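Local atomic coordinates of galectin 2 (PDB entry 2YMZ), a protein that probably binds carbohydrates, as a prototype galectin of the beta-galactoside-binding lectin family that carries its sugar site on one face of a beta-sandwich. Residues A[43-48]-A[81-86]. Sequence-based numbering, arbitrary orientation.
Sequences LHFNPR and VKIIVE
Leu-43 and Phe-45 on one strand meet Val-85 and Ile-83 on the other through methyl and ring carbons alone. The backbones run in roughly opposite senses but are not strand partners: the nearest alpha carbons, CA of Phe-45 and CA of Val-85, lie 9.9 Å apart, which fits sheets packed face to face. The closer-knit part has two points. Leu-43, its CG anti to the backbone N (chi1 175°), sends CD2 to within 4.1 Å of CG1 of Val-85, the two side chains passing alongside in opposite directions. Phe-45 extends likewise (chi1 173°), and its CE2 faces the CD1 and CG2 branches of Ile-83, 4.2 Å and 4.3 Å away, with CD1 approaching the ring obliquely. All four residues are buried, yet the two segments together bury just 124 Å², so most of their burial comes from other residues, among them Val-94 and Ile-32. Looser still is Pro-47, whose CG stays 5.7 Å from CD1 of Ile-83 and whose side chain rests instead on Phe-73 and Phe-75. On the other face of strand 40-48, the partly exposed His-44, Asn-46 and Arg-48 alternate with the buried Leu-43, Phe-45 and Pro-47; His-44 meets the Trp-64 ring, and Arg-48 salt-bridges Glu-51. This His-Phe-Asn-Pro-Arg run matches the galectin signature, consistent with a sugar-binding outer face backed by the hydrophobic interior. Within the sandwich, strand 40-48 pairs with 30-34 and 53-60, whereas 80-88 lies between 91-95 and 16-23 in the facing sheet; Val-94 touches Leu-43, Phe-45 and Ile-83, and Ile-32 packs on Ile-83.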
# COMPACT_ATOMS: atom_id res chain seq x y z
N LEU A 43 5.74 -8.83 -13.67
CA LEU A 43 7.03 -8.90 -12.97
C LEU A 43 6.74 -9.58 -11.63
O LEU A 43 5.96 -9.05 -10.79
CB LEU A 43 7.69 -7.53 -12.79
CG LEU A 43 9.01 -7.51 -11.93
CD1 LEU A 43 10.05 -8.50 -12.45
CD2 LEU A 43 9.61 -6.11 -11.76
N HIS A 44 7.37 -10.73 -11.38
CA HIS A 44 7.40 -11.28 -10.04
C HIS A 44 8.87 -11.24 -9.66
O HIS A 44 9.70 -11.88 -10.33
CB HIS A 44 6.84 -12.74 -10.14
CG HIS A 44 7.20 -13.70 -9.02
ND1 HIS A 44 6.52 -13.76 -7.83
CD2 HIS A 44 8.12 -14.72 -8.97
CE1 HIS A 44 7.01 -14.75 -7.08
NE2 HIS A 44 7.94 -15.38 -7.78
N PHE A 45 9.22 -10.39 -8.71
CA PHE A 45 10.61 -10.13 -8.31
C PHE A 45 10.72 -10.80 -6.96
O PHE A 45 10.06 -10.39 -5.98
CB PHE A 45 10.74 -8.60 -8.12
CG PHE A 45 12.06 -8.17 -7.54
CD1 PHE A 45 13.16 -8.04 -8.36
CD2 PHE A 45 12.14 -7.86 -6.16
CE1 PHE A 45 14.39 -7.65 -7.82
CE2 PHE A 45 13.36 -7.43 -5.62
CZ PHE A 45 14.47 -7.38 -6.45
N ASN A 46 11.55 -11.85 -6.89
CA ASN A 46 11.47 -12.68 -5.72
C ASN A 46 12.89 -13.05 -5.20
O ASN A 46 13.52 -14.01 -5.68
CB ASN A 46 10.80 -14.00 -6.21
CG ASN A 46 10.74 -15.12 -5.14
OD1 ASN A 46 10.69 -16.30 -5.56
ND2 ASN A 46 10.61 -14.83 -3.88
N PRO A 47 13.43 -12.23 -4.29
CA PRO A 47 14.70 -12.61 -3.68
C PRO A 47 14.53 -13.84 -2.80
O PRO A 47 13.61 -13.91 -2.01
CB PRO A 47 14.98 -11.42 -2.76
CG PRO A 47 14.34 -10.20 -3.42
CD PRO A 47 13.03 -10.84 -3.96
N ARG A 48 15.41 -14.80 -2.98
CA ARG A 48 15.31 -16.08 -2.25
C ARG A 48 16.63 -16.26 -1.45
O ARG A 48 17.71 -16.35 -2.03
CB ARG A 48 15.18 -17.19 -3.27
CG ARG A 48 13.68 -17.16 -3.75
CD ARG A 48 13.16 -18.46 -4.32
NE ARG A 48 13.57 -19.61 -3.55
CZ ARG A 48 12.82 -20.33 -2.69
NH1 ARG A 48 11.55 -20.01 -2.46
NH2 ARG A 48 13.40 -21.40 -2.05
N VAL A 81 15.13 -2.13 3.72
CA VAL A 81 15.74 -1.95 2.40
C VAL A 81 14.83 -1.14 1.52
O VAL A 81 13.61 -1.16 1.71
CB VAL A 81 16.02 -3.25 1.63
CG1 VAL A 81 17.12 -4.01 2.32
CG2 VAL A 81 14.79 -4.13 1.43
N LYS A 82 15.44 -0.43 0.56
CA LYS A 82 14.69 0.33 -0.41
C LYS A 82 14.88 -0.31 -1.78
O LYS A 82 16.02 -0.54 -2.18
CB LYS A 82 15.19 1.76 -0.47
CG LYS A 82 14.43 2.51 -1.59
CD LYS A 82 14.63 4.02 -1.47
CE LYS A 82 16.04 4.39 -1.92
NZ LYS A 82 16.19 5.87 -1.71
N ILE A 83 13.78 -0.63 -2.46
CA ILE A 83 13.81 -1.23 -3.83
C ILE A 83 13.12 -0.20 -4.79
O ILE A 83 12.05 0.25 -4.50
CB ILE A 83 13.05 -2.56 -3.78
CG1 ILE A 83 13.86 -3.56 -2.89
CG2 ILE A 83 12.98 -3.18 -5.16
CD1 ILE A 83 13.16 -4.78 -2.34
N ILE A 84 13.73 0.09 -5.93
CA ILE A 84 13.06 1.03 -6.85
C ILE A 84 12.77 0.25 -8.14
O ILE A 84 13.68 -0.44 -8.61
CB ILE A 84 14.01 2.15 -7.20
CG1 ILE A 84 14.21 2.95 -5.91
CG2 ILE A 84 13.36 3.05 -8.29
CD1 ILE A 84 15.28 4.02 -5.89
N VAL A 85 11.54 0.29 -8.62
CA VAL A 85 11.16 -0.40 -9.87
C VAL A 85 10.84 0.70 -10.87
O VAL A 85 10.13 1.66 -10.53
CB VAL A 85 9.91 -1.22 -9.70
CG1 VAL A 85 9.72 -2.08 -10.98
CG2 VAL A 85 10.04 -2.19 -8.47
N GLU A 86 11.32 0.53 -12.11
CA GLU A 86 10.94 1.46 -13.18
C GLU A 86 10.36 0.72 -14.34
O GLU A 86 10.85 -0.40 -14.67
CB GLU A 86 12.16 2.16 -13.61
CG GLU A 86 12.39 3.27 -12.62
CD GLU A 86 13.79 3.72 -12.61
OE1 GLU A 86 14.57 3.13 -13.36
OE2 GLU A 86 14.08 4.68 -11.83